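Gamma-resorcylate decarboxylase (PDB 4QRO) probably catalyses the reversible, manganese-dependent decarboxylation of gamma-resorcylate (2,6-dihydroxybenzoate) to resorcinol, and is held here with the inhibitor 2-nitroresorcinol. Local coordinates at residues L32-L36 and W288-N292; F11-E15 and R79-L84; A61-A66 and L163-N167. All blocks are in the same frame, centred on the assembly; numbering follows the deposited sequence. Where two conformers were deposited one is given.

Contact 1 (L32-L36 and W288-N292); sequences LRSRL and WPFEN. With 38L (2-nitrobenzene-1,3-diol), chain M.
Arg35, on helix 29-37, and Pro289, in the irregular loop 288-292, bring the two backbones closest, with their CA atoms 5.9 Å apart. A cis peptide bond precedes Pro289, whose CB and O both meet Arg35. CB of Arg35 meets CB of Pro289 at 3.3 Å, a tight approach. With its chain extended from CG to NE, Arg35 runs over the indole of Trp288: CD sits 3.9 Å from the centroid of the six-membered ring, and the guanidinium lies nearly flat on it, planes 23° apart. NH1 of Arg35 donates to O of Pro289 (3.0 Å) in the guanidinium plane, while NH2 reaches OD1 of Asn292 (2.9 Å), which lies 22° out of that plane; NE forms a salt bridge with Glu31. The loop follows strand 282-283 of the amidohydrolase (beta/alpha)8-type barrel, in which the C-terminal ends of the strands carry the active site. Trp236 of the second subunit adds a cation-pi contact to Arg35. CD2 of Leu36 packs on CG of Pro289 (3.6 Å), and CD2 of Leu32 approaches CE1 of Phe290 (3.9 Å). The Phe290 ring has a face over the nitroresorcinol, CE2 to CAC of the inhibitor being 3.5 Å.

Contact 2 (F11-E15 and R79-L84); sequences FATEE and RANDFL
Phe11 reaches from the end of strand 4-11 toward Phe83 and Leu84 of helix 70-90. Its CB points at the helix, and chi1 of 71° sets CG between the backbone N and the carbonyl carbon. Along one side of the ring, CD1 and then CE1 come upon the Phe83 ring, CE1 of Phe11 lying 3.9 Å from CD2 of Phe83 and near the plane of that ring; the two planes are inclined at 43°. Along the other side, CE2 of Phe11 meets CD2 of Leu84 at 3.8 Å, and CZ of Phe11, at the far end, touches CB of the same leucine at 4.0 Å. In this amidohydrolase fold the contact packs helix 70-90 against the C-terminal end of a parallel strand, with Leu57 and Leu59 of strand 52-59 also touching Phe11. Cutting Phe11 back to an alanine here is likely to open a gap between strand and helix and leave Phe83 and Leu84 without the ring they pack on. Two residues on, CG2 of Thr13 meets CD2 of Phe83 at 3.8 Å. Nearer solvent a side-on salt bridge joins Arg79 to Glu15, NH2 to OE1 at 2.7 Å and NE to OE2 at 3.1 Å, both oxygens met on the syn side.

Contact 3 (A61-A66 and L163-N167); sequences APAVQA and LHPRN. With MN (manganese (II) ion), chain K; 38L (2-nitrobenzene-1,3-diol), chain M.
Arg166 reaches across to Pro62 and Gln65, joining two loops at the C-terminal ends of parallel strands 161-164 and 52-59 in the metal-dependent amidohydrolase barrel. The tighter part of the contact centres on this arginine, which has 83 Å² buried by the loop 61-66, the largest share of any residue here. CB of Pro62 stands over the centre of one guanidinium face, 4.0 Å from CZ of Arg166, and the two side chains cross at about a right angle. A bend at chi3 (-60°) brings NH1 of Arg166 to O of Gln65 at 2.9 Å, near the guanidinium plane. That bond is weak, its N-H...O angle being 132°, and firmer support comes from outside the two segments: Gln132 accepts from NH2, and the carbonyl of Phe130 from NH1. Three oxygens of neutral groups, of Gln65, Gln132 and Phe130, thus accept from the buried cation. The looser part consists of single touches. CB of Ala66, partly exposed, only grazes NH2 of Arg166 at 4.1 Å. Toward the active site, though buried, CB of Ala61 stays 4.1 Å from CE1 of His164, the one apolar contact this ring receives from the loop 61-66. The imidazole is fixed instead by its two nitrogens. ND1 donates to O of Pro165 in the carbonyl plane, on a lone pair, although that oxygen lies 28° out of the ring plane. Glu8, His10 and Asp287 complete the protein ligands of the manganese, which the inhibitor chelates through a nitro oxygen, OAK, and a hydroxyl oxygen, OAI; NE2 of His164 binds the metal at 2.3 Å.

From the N terminus, segment 11-15 opens contact 2 and helix 29-37 opens contact 1. Segment 61-66 opens contact 3 before helix 70-90 closes the loop of contact 2; segment 163-167 then closes contact 3, and contact 1 closes last, at 288-292. Contact 2 therefore crosses both others along the chain, whereas contact 3 falls wholly within the span of contact 1. Contact 1 ties helix 29-37 to the loop after strand 282-283, contact 2 the end of strand 4-11 to helix 70-90, and contact 3 the loops after strands 52-59 and 161-164. Contacts 1 and 2 touch through a probable hydrogen bond from Ala12 N to Leu36 O (3.1 Å). Contacts 1 and 3 do not touch, yet both reach the inhibitor.

Contact 1 (L32-L36 and W288-N292)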
loop_
_atom_site.group_PDB
_atom_site.type_symbol
_atom_site.label_atom_id
_atom_site.label_comp_id
_atom_site.label_asym_id
_atom_site.label_seq_id
_atom_site.Cartn_x
_atom_site.Cartn_y
_atom_site.Cartn_z
ATOM N N LEU A 32 -17.305 20.536 9.201
ATOM C CA LEU A 32 -16.538 20.322 7.988
ATOM C C LEU A 32 -16.946 21.283 6.874
ATOM O O LEU A 32 -16.094 21.846 6.201
ATOM C CB LEU A 32 -16.677 18.867 7.479
ATOM C CG LEU A 32 -15.900 18.560 6.195
ATOM C CD1 LEU A 32 -14.435 18.910 6.382
ATOM C CD2 LEU A 32 -16.066 17.105 5.747
ATOM N N ARG A 33 -18.252 21.411 6.665
ATOM C CA ARG A 33 -18.845 22.375 5.730
ATOM C C ARG A 33 -18.267 23.783 5.929
ATOM O O ARG A 33 -17.829 24.464 4.966
ATOM C CB ARG A 33 -20.372 22.380 5.965
ATOM C CG ARG A 33 -21.204 23.382 5.179
ATOM C CD ARG A 33 -22.692 23.038 5.263
ATOM N NE ARG A 33 -23.215 23.093 6.628
ATOM C CZ ARG A 33 -24.434 22.700 6.989
ATOM N NH1 ARG A 33 -25.285 22.188 6.098
ATOM N NH2 ARG A 33 -24.801 22.808 8.254
ATOM N N SER A 34 -18.318 24.233 7.177
ATOM C CA SER A 34 -17.858 25.581 7.560
ATOM C C SER A 34 -16.372 25.755 7.277
ATOM O O SER A 34 -15.957 26.814 6.796
ATOM C CB SER A 34 -18.137 25.854 9.038
ATOM O OG SER A 34 -17.379 25.001 9.855
ATOM N N ARG A 35 -15.566 24.709 7.536
ATOM C CA ARG A 35 -14.124 24.766 7.215
ATOM C C ARG A 35 -13.896 24.802 5.724
ATOM O O ARG A 35 -13.025 25.562 5.250
ATOM C CB ARG A 35 -13.377 23.557 7.765
ATOM C CG ARG A 35 -13.366 23.422 9.267
ATOM C CD ARG A 35 -12.682 22.105 9.688
ATOM N NE ARG A 35 -12.506 21.972 11.113
ATOM C CZ ARG A 35 -11.785 21.033 11.714
ATOM N NH1 ARG A 35 -11.160 20.083 11.020
ATOM N NH2 ARG A 35 -11.672 21.066 13.024
ATOM N N LEU A 36 -14.663 23.999 4.977
ATOM C CA LEU A 36 -14.479 23.891 3.527
ATOM C C LEU A 36 -14.798 25.217 2.850
ATOM O O LEU A 36 -14.115 25.601 1.928
ATOM C CB LEU A 36 -15.314 22.760 2.897
ATOM C CG LEU A 36 -14.702 21.362 3.041
ATOM C CD1 LEU A 36 -15.731 20.264 2.792
ATOM C CD2 LEU A 36 -13.477 21.192 2.118
ATOM N N TRP A 288 -5.896 19.883 5.831
ATOM C CA TRP A 288 -6.998 20.705 6.295
ATOM C C TRP A 288 -7.979 20.794 5.144
ATOM O O TRP A 288 -7.554 20.983 3.999
ATOM C CB TRP A 288 -6.507 22.081 6.718
ATOM C CG TRP A 288 -7.578 23.050 7.134
ATOM C CD1 TRP A 288 -8.115 24.059 6.348
ATOM C CD2 TRP A 288 -8.219 23.158 8.409
ATOM N NE1 TRP A 288 -9.038 24.764 7.060
ATOM C CE2 TRP A 288 -9.138 24.240 8.326
ATOM C CE3 TRP A 288 -8.143 22.433 9.602
ATOM C CZ2 TRP A 288 -9.937 24.643 9.416
ATOM C CZ3 TRP A 288 -8.950 22.841 10.702
ATOM C CH2 TRP A 288 -9.838 23.925 10.583
ATOM N N PRO A 289 -9.282 20.640 5.433
ATOM C CA PRO A 289 -9.939 20.566 6.741
ATOM C C PRO A 289 -10.313 19.177 7.224
ATOM O O PRO A 289 -11.030 19.036 8.238
ATOM C CB PRO A 289 -11.191 21.409 6.525
ATOM C CG PRO A 289 -11.560 21.082 5.128
ATOM C CD PRO A 289 -10.267 20.933 4.373
ATOM N N PHE A 290 -9.791 18.164 6.546
ATOM C CA PHE A 290 -10.097 16.773 6.880
ATOM C C PHE A 290 -9.217 16.309 8.032
ATOM O O PHE A 290 -9.551 15.318 8.731
ATOM C CB PHE A 290 -9.938 15.884 5.629
ATOM C CG PHE A 290 -10.809 16.313 4.483
ATOM C CD1 PHE A 290 -12.153 16.037 4.488
ATOM C CD2 PHE A 290 -10.283 17.045 3.413
ATOM C CE1 PHE A 290 -12.967 16.472 3.458
ATOM C CE2 PHE A 290 -11.095 17.476 2.367
ATOM C CZ PHE A 290 -12.431 17.172 2.390
ATOM N N GLU A 291 -8.083 16.998 8.188
ATOM C CA GLU A 291 -7.242 16.938 9.375
ATOM C C GLU A 291 -7.118 18.325 9.978
ATOM O O GLU A 291 -7.174 19.339 9.250
ATOM C CB GLU A 291 -5.824 16.502 9.024
ATOM C CG GLU A 291 -5.722 15.205 8.287
ATOM C CD GLU A 291 -6.068 14.031 9.152
ATOM O OE1 GLU A 291 -6.110 14.191 10.400
ATOM O OE2 GLU A 291 -6.324 12.969 8.564
ATOM N N ASN A 292 -6.920 18.372 11.291
ATOM C CA ASN A 292 -6.676 19.634 12.005
ATOM C C ASN A 292 -5.305 20.216 11.731
ATOM O O ASN A 292 -4.300 19.490 11.718
ATOM C CB ASN A 292 -6.793 19.463 13.523
ATOM C CG ASN A 292 -8.219 19.558 14.038
ATOM O OD1 ASN A 292 -9.196 19.537 13.269
ATOM N ND2 ASN A 292 -8.345 19.702 15.348
HETATM O OAK 38L M . -6.798 13.470 1.445
HETATM N NAG 38L M . -7.497 12.961 2.278
HETATM O OAJ 38L M . -7.059 11.989 2.892
HETATM C CAA 38L M . -8.786 13.494 2.527
HETATM C CAF 38L M . -9.581 12.854 3.473
HETATM O OAH 38L M . -9.003 12.300 4.576
HETATM C CAE 38L M . -10.963 12.779 3.300
HETATM C CAD 38L M . -11.568 13.391 2.207
HETATM C CAC 38L M . -10.802 14.177 1.350
HETATM C CAB 38L M . -9.422 14.265 1.533
HETATM O OAI 38L M . -8.699 15.097 0.721
HETATM O O HOH W 1 -11.218 26.820 6.890
#

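Contact 2 (F11-E15 and R79-L84)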
loop_
_atom_site.group_PDB
_atom_site.type_symbol
_atom_site.label_atom_id
_atom_site.label_comp_id
_atom_site.label_asym_id
_atom_site.label_seq_id
_atom_site.Cartn_x
_atom_site.Cartn_y
_atom_site.Cartn_z
ATOM N N PHE A 11 -10.501 23.514 -0.147
ATOM C CA PHE A 11 -11.709 24.325 0.014
ATOM C C PHE A 11 -12.757 23.768 -0.947
ATOM O O PHE A 11 -12.457 22.915 -1.822
ATOM C CB PHE A 11 -11.424 25.799 -0.337
ATOM C CG PHE A 11 -11.216 26.027 -1.813
ATOM C CD1 PHE A 11 -12.292 26.301 -2.653
ATOM C CD2 PHE A 11 -9.963 25.868 -2.378
ATOM C CE1 PHE A 11 -12.120 26.451 -4.011
ATOM C CE2 PHE A 11 -9.770 26.038 -3.736
ATOM C CZ PHE A 11 -10.861 26.309 -4.563
ATOM N N ALA A 12 -13.986 24.248 -0.805
ATOM C CA ALA A 12 -15.065 23.870 -1.728
ATOM C C ALA A 12 -15.845 25.100 -2.172
ATOM O O ALA A 12 -15.866 26.116 -1.468
ATOM C CB ALA A 12 -16.005 22.888 -1.070
ATOM N N THR A 13 -16.442 25.002 -3.356
ATOM C CA THR A 13 -17.520 25.914 -3.749
ATOM C C THR A 13 -18.854 25.241 -3.405
ATOM O O THR A 13 -18.890 24.034 -3.113
ATOM C CB THR A 13 -17.449 26.269 -5.247
ATOM O OG1 THR A 13 -17.569 25.078 -6.033
ATOM C CG2 THR A 13 -16.126 26.941 -5.566
ATOM N N GLU A 14 -19.951 26.004 -3.394
ATOM C CA GLU A 14 -21.279 25.392 -3.160
ATOM C C GLU A 14 -21.530 24.286 -4.191
ATOM O O GLU A 14 -22.081 23.241 -3.889
ATOM C CB GLU A 14 -22.403 26.444 -3.180
ATOM C CG GLU A 14 -22.544 27.237 -1.870
ATOM C CD GLU A 14 -23.004 26.389 -0.670
ATOM O OE1 GLU A 14 -23.475 25.246 -0.868
ATOM O OE2 GLU A 14 -22.906 26.870 0.488
ATOM N N GLU A 15 -21.059 24.528 -5.407
ATOM C CA GLU A 15 -21.149 23.572 -6.500
ATOM C C GLU A 15 -20.481 22.226 -6.186
ATOM O O GLU A 15 -21.003 21.194 -6.580
ATOM C CB GLU A 15 -20.526 24.200 -7.737
ATOM C CG GLU A 15 -20.735 23.394 -9.004
ATOM C CD GLU A 15 -20.249 24.122 -10.243
ATOM O OE1 GLU A 15 -20.547 23.627 -11.346
ATOM O OE2 GLU A 15 -19.572 25.175 -10.126
ATOM N N ARG A 79 -14.894 27.974 -13.437
ATOM C CA ARG A 79 -15.550 28.668 -12.328
ATOM C C ARG A 79 -14.761 28.528 -11.024
ATOM O O ARG A 79 -14.575 29.511 -10.300
ATOM C CB ARG A 79 -16.973 28.131 -12.123
ATOM C CG ARG A 79 -18.001 28.697 -13.087
ATOM C CD ARG A 79 -19.410 28.470 -12.564
ATOM N NE ARG A 79 -19.728 27.045 -12.592
ATOM C CZ ARG A 79 -20.209 26.403 -13.652
ATOM N NH1 ARG A 79 -20.468 27.044 -14.790
ATOM N NH2 ARG A 79 -20.444 25.105 -13.575
ATOM N N ALA A 80 -14.308 27.305 -10.727
ATOM C CA ALA A 80 -13.562 27.032 -9.494
ATOM C C ALA A 80 -12.236 27.738 -9.487
ATOM O O ALA A 80 -11.828 28.257 -8.462
ATOM C CB ALA A 80 -13.370 25.519 -9.270
ATOM N N ASN A 81 -11.571 27.781 -10.638
ATOM C CA ASN A 81 -10.269 28.403 -10.734
ATOM C C ASN A 81 -10.391 29.930 -10.690
ATOM O O ASN A 81 -9.553 30.603 -10.086
ATOM C CB ASN A 81 -9.573 27.940 -12.005
ATOM C CG ASN A 81 -9.227 26.455 -11.974
ATOM O OD1 ASN A 81 -8.997 25.893 -10.908
ATOM N ND2 ASN A 81 -9.204 25.819 -13.149
ATOM N N ASP A 82 -11.445 30.476 -11.308
ATOM C CA ASP A 82 -11.700 31.927 -11.217
ATOM C C ASP A 82 -12.025 32.338 -9.775
ATOM O O ASP A 82 -11.542 33.348 -9.305
ATOM C CB ASP A 82 -12.840 32.379 -12.139
ATOM C CG ASP A 82 -12.454 32.372 -13.611
ATOM O OD1 ASP A 82 -11.260 32.534 -13.935
ATOM O OD2 ASP A 82 -13.360 32.205 -14.452
ATOM N N PHE A 83 -12.852 31.554 -9.090
ATOM C CA PHE A 83 -13.173 31.801 -7.685
ATOM C C PHE A 83 -11.921 31.755 -6.823
ATOM O O PHE A 83 -11.713 32.631 -6.011
ATOM C CB PHE A 83 -14.163 30.774 -7.175
ATOM C CG PHE A 83 -14.371 30.792 -5.686
ATOM C CD1 PHE A 83 -15.191 31.741 -5.096
ATOM C CD2 PHE A 83 -13.776 29.832 -4.876
ATOM C CE1 PHE A 83 -15.425 31.738 -3.731
ATOM C CE2 PHE A 83 -13.997 29.827 -3.507
ATOM C CZ PHE A 83 -14.817 30.780 -2.932
ATOM N N LEU A 84 -11.095 30.734 -7.022
ATOM C CA LEU A 84 -9.854 30.599 -6.283
ATOM C C LEU A 84 -8.894 31.797 -6.539
ATOM O O LEU A 84 -8.341 32.351 -5.590
ATOM C CB LEU A 84 -9.199 29.268 -6.627
ATOM C CG LEU A 84 -7.856 29.024 -5.951
ATOM C CD1 LEU A 84 -7.934 29.309 -4.455
ATOM C CD2 LEU A 84 -7.435 27.588 -6.233
#

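Contact 3 (A61-A66 and L163-N167)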
loop_
_atom_site.group_PDB
_atom_site.type_symbol
_atom_site.label_atom_id
_atom_site.label_comp_id
_atom_site.label_asym_id
_atom_site.label_seq_id
_atom_site.Cartn_x
_atom_site.Cartn_y
_atom_site.Cartn_z
ATOM N N ALA A 61 -12.464 16.922 -3.251
ATOM C CA ALA A 61 -12.394 15.700 -4.076
ATOM C C ALA A 61 -13.744 14.986 -4.078
ATOM O O ALA A 61 -14.490 15.110 -3.114
ATOM C CB ALA A 61 -11.327 14.773 -3.526
ATOM N N PRO A 62 -14.077 14.255 -5.163
ATOM C CA PRO A 62 -13.363 14.172 -6.454
ATOM C C PRO A 62 -13.590 15.401 -7.327
ATOM O O PRO A 62 -12.843 15.637 -8.294
ATOM C CB PRO A 62 -13.948 12.918 -7.109
ATOM C CG PRO A 62 -15.219 12.614 -6.391
ATOM C CD PRO A 62 -15.237 13.348 -5.092
ATOM N N ALA A 63 -14.642 16.157 -7.023
ATOM C CA ALA A 63 -14.973 17.396 -7.764
ATOM C C ALA A 63 -14.933 17.200 -9.285
ATOM O O ALA A 63 -15.734 16.425 -9.833
ATOM C CB ALA A 63 -14.078 18.549 -7.307
ATOM N N VAL A 64 -13.986 17.824 -9.975
ATOM C CA VAL A 64 -13.999 17.838 -11.442
ATOM C C VAL A 64 -13.794 16.448 -12.030
ATOM O O VAL A 64 -14.326 16.144 -13.094
ATOM C CB VAL A 64 -12.990 18.862 -12.008
ATOM C CG1 VAL A 64 -12.928 18.812 -13.525
ATOM C CG2 VAL A 64 -13.371 20.266 -11.543
ATOM N N GLN A 65 -13.085 15.584 -11.312
ATOM C CA GLN A 65 -12.804 14.237 -11.798
ATOM C C GLN A 65 -14.014 13.303 -11.868
ATOM O O GLN A 65 -13.927 12.194 -12.463
ATOM C CB GLN A 65 -11.718 13.597 -10.946
ATOM C CG GLN A 65 -10.321 14.074 -11.315
ATOM C CD GLN A 65 -10.062 15.530 -11.019
ATOM O OE1 GLN A 65 -9.956 15.904 -9.874
ATOM N NE2 GLN A 65 -9.932 16.366 -12.071
ATOM N N ALA A 66 -15.113 13.720 -11.229
ATOM C CA ALA A 66 -16.343 12.945 -11.211
ATOM C C ALA A 66 -17.405 13.565 -12.155
ATOM O O ALA A 66 -18.514 13.095 -12.216
ATOM C CB ALA A 66 -16.884 12.841 -9.785
ATOM N N LEU A 163 -1.015 14.549 -7.568
ATOM C CA LEU A 163 -1.905 13.453 -7.871
ATOM C C LEU A 163 -2.507 13.055 -6.526
ATOM O O LEU A 163 -1.863 12.390 -5.718
ATOM C CB LEU A 163 -1.137 12.307 -8.552
ATOM C CG LEU A 163 -1.968 11.031 -8.812
ATOM C CD1 LEU A 163 -3.045 11.263 -9.851
ATOM C CD2 LEU A 163 -1.066 9.872 -9.244
ATOM N N HIS A 164 -3.722 13.525 -6.272
ATOM C CA HIS A 164 -4.398 13.385 -4.977
ATOM C C HIS A 164 -5.319 12.178 -5.070
ATOM O O HIS A 164 -5.656 11.722 -6.182
ATOM C CB HIS A 164 -5.195 14.684 -4.702
ATOM C CG HIS A 164 -5.907 14.730 -3.391
ATOM N ND1 HIS A 164 -7.203 14.286 -3.231
ATOM C CD2 HIS A 164 -5.520 15.210 -2.184
ATOM C CE1 HIS A 164 -7.574 14.484 -1.982
ATOM N NE2 HIS A 164 -6.576 15.045 -1.329
ATOM N N PRO A 165 -5.722 11.617 -3.920
ATOM C CA PRO A 165 -6.632 10.469 -4.057
ATOM C C PRO A 165 -8.062 10.751 -4.475
ATOM O O PRO A 165 -8.541 11.898 -4.447
ATOM C CB PRO A 165 -6.661 9.863 -2.634
ATOM C CG PRO A 165 -5.423 10.359 -1.978
ATOM C CD PRO A 165 -5.196 11.734 -2.545
ATOM N N ARG A 166 -8.717 9.668 -4.874
ATOM C CA ARG A 166 -10.168 9.532 -4.875
ATOM C C ARG A 166 -10.403 8.055 -4.601
ATOM O O ARG A 166 -9.460 7.235 -4.642
ATOM C CB ARG A 166 -10.814 9.946 -6.215
ATOM C CG ARG A 166 -10.429 9.042 -7.389
ATOM C CD ARG A 166 -11.205 9.333 -8.659
ATOM N NE ARG A 166 -12.637 9.154 -8.470
ATOM C CZ ARG A 166 -13.573 9.614 -9.293
ATOM N NH1 ARG A 166 -13.231 10.297 -10.386
ATOM N NH2 ARG A 166 -14.858 9.403 -9.006
ATOM N N ASN A 167 -11.654 7.704 -4.353
ATOM C CA ASN A 167 -12.033 6.296 -4.197
ATOM C C ASN A 167 -12.171 5.572 -5.523
ATOM O O ASN A 167 -12.535 6.179 -6.525
ATOM C CB ASN A 167 -13.357 6.164 -3.415
ATOM C CG ASN A 167 -13.144 6.057 -1.910
ATOM O OD1 ASN A 167 -12.242 5.365 -1.444
ATOM N ND2 ASN A 167 -13.983 6.743 -1.144
HETATM MN MN MN K . -6.616 15.728 0.829
HETATM O OAK 38L M . -6.798 13.470 1.445
HETATM N NAG 38L M . -7.497 12.961 2.278
HETATM O OAJ 38L M . -7.059 11.989 2.892
HETATM C CAA 38L M . -8.786 13.494 2.527
HETATM C CAF 38L M . -9.581 12.854 3.473
HETATM O OAH 38L M . -9.003 12.300 4.576
HETATM C CAE 38L M . -10.963 12.779 3.300
HETATM C CAD 38L M . -11.568 13.391 2.207
HETATM C CAC 38L M . -10.802 14.177 1.350
HETATM C CAB 38L M . -9.422 14.265 1.533
HETATM O OAI 38L M . -8.699 15.097 0.721
#